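Local atomic coordinates of angiotensin-converting enzyme (Anopheles gambiae, PDB entry 6S1Y), a protein that probably cleaves short peptides as a zinc-dependent metallopeptidase of the angiotensin-converting enzyme family, its active-site cleft here holding a gamma-linked diglutamate. Residues A[441-446]-A[493-498]. Residues are numbered along the deposited sequence; the frame is centred on the assembly and turned at random.
Sequences YRWGVF and EYLRYF. With KSN ((2~{S})-2-[[(4~{S})-4-azanyl-5-oxidanyl-5-oxidanylidene-pentanoyl]amino]pentanedioic acid), chain H.
Arg442 and Glu493 mark the nearest backbone approach, 9.1 Å between their CA atoms, where helix 431-447 passes the start of helix 495-514 in the mostly helical fold of this zinc peptidase. At this separation side chains, not backbones, make the contact. The Arg442 side chain is bent at chi3 (-69°), which brings NH2 to 3.4 Å from CB of Tyr494, its guanidinium plane tilted 62° from the phenol ring. NH2 also lies near Tyr494 N, but both are donors; Asp439 serves both, OD1 in a salt bridge with NH2 and OD2 accepting from Tyr494 N and Leu495 N, while Val492 O accepts from NH2 too. An arginine, with several N-H groups, can thus tie the loop before the helix to the neighbouring helix. Beside it, the benzene half of the Trp443 indole supplies apolar surface: CH2 meets CD1 of Leu495 at 4.0 Å, the branched leucine crossing the indole at about a right angle. Glu493 caps the helix, its OE1 accepting from Arg496 N (2.8 Å) and, on the opposite face of the carboxylate plane, from Arg496 NE. The capped turn and the helix's first turn carry two tyrosines of the ligand pocket: Tyr494 OH donates to KSN O19 (2.6 Å) and Tyr497 OH to KSN O15. A water joins the two segments, accepting from Trp443 NE1 at 2.9 Å and donating to Glu493 OE2, which also bonds Tyr198 OH.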
loop_
_atom_site.group_PDB
_atom_site.type_symbol
_atom_site.label_atom_id
_atom_site.label_comp_id
_atom_site.label_asym_id
_atom_site.label_seq_id
_atom_site.Cartn_x
_atom_site.Cartn_y
_atom_site.Cartn_z
ATOM N N TYR A 441 -6.951 -2.924 -13.827
ATOM C CA TYR A 441 -6.571 -2.131 -14.989
ATOM C C TYR A 441 -5.230 -2.586 -15.547
ATOM O O TYR A 441 -5.088 -2.792 -16.761
ATOM C CB TYR A 441 -6.516 -0.651 -14.633
ATOM C CG TYR A 441 -6.026 0.215 -15.757
ATOM C CD1 TYR A 441 -6.865 0.569 -16.792
ATOM C CD2 TYR A 441 -4.718 0.682 -15.789
ATOM C CE1 TYR A 441 -6.423 1.359 -17.826
ATOM C CE2 TYR A 441 -4.274 1.484 -16.821
ATOM C CZ TYR A 441 -5.133 1.820 -17.834
ATOM O OH TYR A 441 -4.695 2.626 -18.857
ATOM N N ARG A 442 -4.220 -2.734 -14.685
ATOM C CA ARG A 442 -2.896 -3.058 -15.210
ATOM C C ARG A 442 -2.858 -4.475 -15.765
ATOM O O ARG A 442 -2.209 -4.721 -16.787
ATOM C CB ARG A 442 -1.827 -2.834 -14.136
ATOM C CG ARG A 442 -1.571 -1.348 -13.917
ATOM C CD ARG A 442 -0.312 -1.037 -13.080
ATOM N NE ARG A 442 -0.422 -1.413 -11.671
ATOM C CZ ARG A 442 0.525 -1.204 -10.750
ATOM N NH1 ARG A 442 1.694 -0.626 -11.049
ATOM N NH2 ARG A 442 0.300 -1.584 -9.511
ATOM N N TRP A 443 -3.564 -5.422 -15.139
ATOM C CA TRP A 443 -3.671 -6.749 -15.741
ATOM C C TRP A 443 -4.232 -6.652 -17.157
ATOM O O TRP A 443 -3.793 -7.375 -18.061
ATOM C CB TRP A 443 -4.570 -7.666 -14.921
ATOM C CG TRP A 443 -4.104 -7.931 -13.563
ATOM C CD1 TRP A 443 -2.836 -7.793 -13.092
ATOM C CD2 TRP A 443 -4.901 -8.369 -12.459
ATOM N NE1 TRP A 443 -2.790 -8.127 -11.755
ATOM C CE2 TRP A 443 -4.041 -8.479 -11.340
ATOM C CE3 TRP A 443 -6.261 -8.687 -12.302
ATOM C CZ2 TRP A 443 -4.493 -8.885 -10.088
ATOM C CZ3 TRP A 443 -6.714 -9.084 -11.042
ATOM C CH2 TRP A 443 -5.836 -9.179 -9.957
ATOM N N GLY A 444 -5.213 -5.767 -17.358
ATOM C CA GLY A 444 -5.826 -5.635 -18.660
ATOM C C GLY A 444 -4.877 -5.083 -19.699
ATOM O O GLY A 444 -4.893 -5.519 -20.855
ATOM N N VAL A 445 -4.053 -4.105 -19.319
ATOM C CA VAL A 445 -3.025 -3.611 -20.233
ATOM C C VAL A 445 -2.032 -4.719 -20.540
ATOM O O VAL A 445 -1.690 -4.971 -21.702
ATOM C CB VAL A 445 -2.323 -2.376 -19.639
ATOM C CG1 VAL A 445 -1.100 -1.978 -20.482
ATOM C CG2 VAL A 445 -3.299 -1.204 -19.532
ATOM N N PHE A 446 -1.579 -5.420 -19.499
ATOM C CA PHE A 446 -0.579 -6.470 -19.666
ATOM C C PHE A 446 -1.092 -7.582 -20.568
ATOM O O PHE A 446 -0.337 -8.130 -21.374
ATOM C CB PHE A 446 -0.204 -7.056 -18.304
ATOM C CG PHE A 446 0.570 -6.122 -17.411
ATOM C CD1 PHE A 446 1.249 -5.034 -17.919
ATOM C CD2 PHE A 446 0.631 -6.358 -16.050
ATOM C CE1 PHE A 446 1.972 -4.200 -17.090
ATOM C CE2 PHE A 446 1.357 -5.523 -15.211
ATOM C CZ PHE A 446 2.027 -4.449 -15.727
ATOM N N GLU A 493 3.605 -3.527 -7.967
ATOM C CA GLU A 493 2.342 -4.257 -7.895
ATOM C C GLU A 493 1.465 -3.686 -6.784
ATOM O O GLU A 493 1.966 -3.303 -5.725
ATOM C CB GLU A 493 2.657 -5.739 -7.649
ATOM C CG GLU A 493 1.495 -6.669 -7.796
ATOM C CD GLU A 493 0.897 -7.052 -6.462
ATOM O OE1 GLU A 493 1.095 -6.317 -5.477
ATOM O OE2 GLU A 493 0.218 -8.094 -6.417
ATOM N N TYR A 494 0.148 -3.594 -7.037
ATOM C CA TYR A 494 -0.748 -2.968 -6.063
ATOM C C TYR A 494 -1.727 -3.927 -5.414
ATOM O O TYR A 494 -2.308 -3.585 -4.378
ATOM C CB TYR A 494 -1.545 -1.817 -6.699
ATOM C CG TYR A 494 -1.877 -0.683 -5.732
ATOM C CD1 TYR A 494 -0.922 0.257 -5.382
ATOM C CD2 TYR A 494 -3.152 -0.551 -5.182
ATOM C CE1 TYR A 494 -1.218 1.289 -4.516
ATOM C CE2 TYR A 494 -3.457 0.472 -4.327
ATOM C CZ TYR A 494 -2.484 1.383 -3.986
ATOM O OH TYR A 494 -2.809 2.388 -3.129
ATOM N N LEU A 495 -1.916 -5.123 -5.970
ATOM C CA LEU A 495 -2.818 -6.081 -5.335
ATOM C C LEU A 495 -2.362 -6.438 -3.922
ATOM O O LEU A 495 -3.191 -6.804 -3.084
ATOM C CB LEU A 495 -2.941 -7.345 -6.189
ATOM C CG LEU A 495 -4.076 -8.257 -5.699
ATOM C CD1 LEU A 495 -5.404 -7.773 -6.246
ATOM C CD2 LEU A 495 -3.829 -9.705 -6.082
ATOM N N ARG A 496 -1.062 -6.331 -3.637
ATOM C CA ARG A 496 -0.582 -6.509 -2.263
ATOM C C ARG A 496 -1.436 -5.736 -1.256
ATOM O O ARG A 496 -1.685 -6.220 -0.142
ATOM C CB ARG A 496 0.879 -6.058 -2.147
ATOM C CG ARG A 496 1.140 -4.632 -2.620
ATOM C CD ARG A 496 2.639 -4.319 -2.701
ATOM N NE ARG A 496 3.334 -5.123 -3.703
ATOM C CZ ARG A 496 4.656 -5.098 -3.887
ATOM N NH1 ARG A 496 5.397 -4.303 -3.149
ATOM N NH2 ARG A 496 5.234 -5.873 -4.808
ATOM N N TYR A 497 -1.876 -4.516 -1.617
ATOM C CA TYR A 497 -2.607 -3.697 -0.652
ATOM C C TYR A 497 -4.059 -4.155 -0.529
ATOM O O TYR A 497 -4.628 -4.143 0.562
ATOM C CB TYR A 497 -2.515 -2.219 -1.035
ATOM C CG TYR A 497 -1.085 -1.707 -1.170
ATOM C CD1 TYR A 497 -0.328 -1.350 -0.041
ATOM C CD2 TYR A 497 -0.491 -1.580 -2.414
ATOM C CE1 TYR A 497 0.970 -0.890 -0.167
ATOM C CE2 TYR A 497 0.814 -1.135 -2.544
ATOM C CZ TYR A 497 1.537 -0.794 -1.420
ATOM O OH TYR A 497 2.824 -0.325 -1.556
ATOM N N PHE A 498 -4.656 -4.624 -1.619
ATOM C CA PHE A 498 -5.976 -5.235 -1.530
ATOM C C PHE A 498 -5.951 -6.446 -0.599
ATOM O O PHE A 498 -6.786 -6.579 0.309
ATOM C CB PHE A 498 -6.455 -5.643 -2.936
ATOM C CG PHE A 498 -7.842 -6.223 -2.955
ATOM C CD1 PHE A 498 -8.061 -7.556 -2.638
ATOM C CD2 PHE A 498 -8.934 -5.433 -3.278
ATOM C CE1 PHE A 498 -9.350 -8.089 -2.652
ATOM C CE2 PHE A 498 -10.216 -5.954 -3.294
ATOM C CZ PHE A 498 -10.420 -7.291 -2.971
HETATM C C10 KSN H . 7.868 0.677 -2.424
HETATM C C13 KSN H . 4.754 0.824 1.025
HETATM C C17 KSN H . -0.506 4.237 -0.838
HETATM C C02 KSN H . -0.399 3.340 0.401
HETATM C C03 KSN H . 0.949 2.633 0.601
HETATM C C04 KSN H . 2.155 3.230 -0.106
HETATM C C05 KSN H . 3.310 3.688 0.822
HETATM C C07 KSN H . 4.976 1.917 -0.050
HETATM C C08 KSN H . 6.366 1.888 -0.673
HETATM C C09 KSN H . 6.617 0.629 -1.524
HETATM N N01 KSN H . -1.439 2.306 0.372
HETATM N N06 KSN H . 4.649 3.083 0.781
HETATM O O11 KSN H . 8.394 1.799 -2.705
HETATM O O12 KSN H . 8.379 -0.392 -2.905
HETATM O O14 KSN H . 5.113 1.072 2.209
HETATM O O15 KSN H . 4.202 -0.261 0.765
HETATM O O16 KSN H . 3.132 4.616 1.554
HETATM O O18 KSN H . -0.123 5.433 -0.732
HETATM O O19 KSN H . -0.958 3.861 -1.953
HETATM O O HOH W 1 -1.458 -8.098 -9.138
#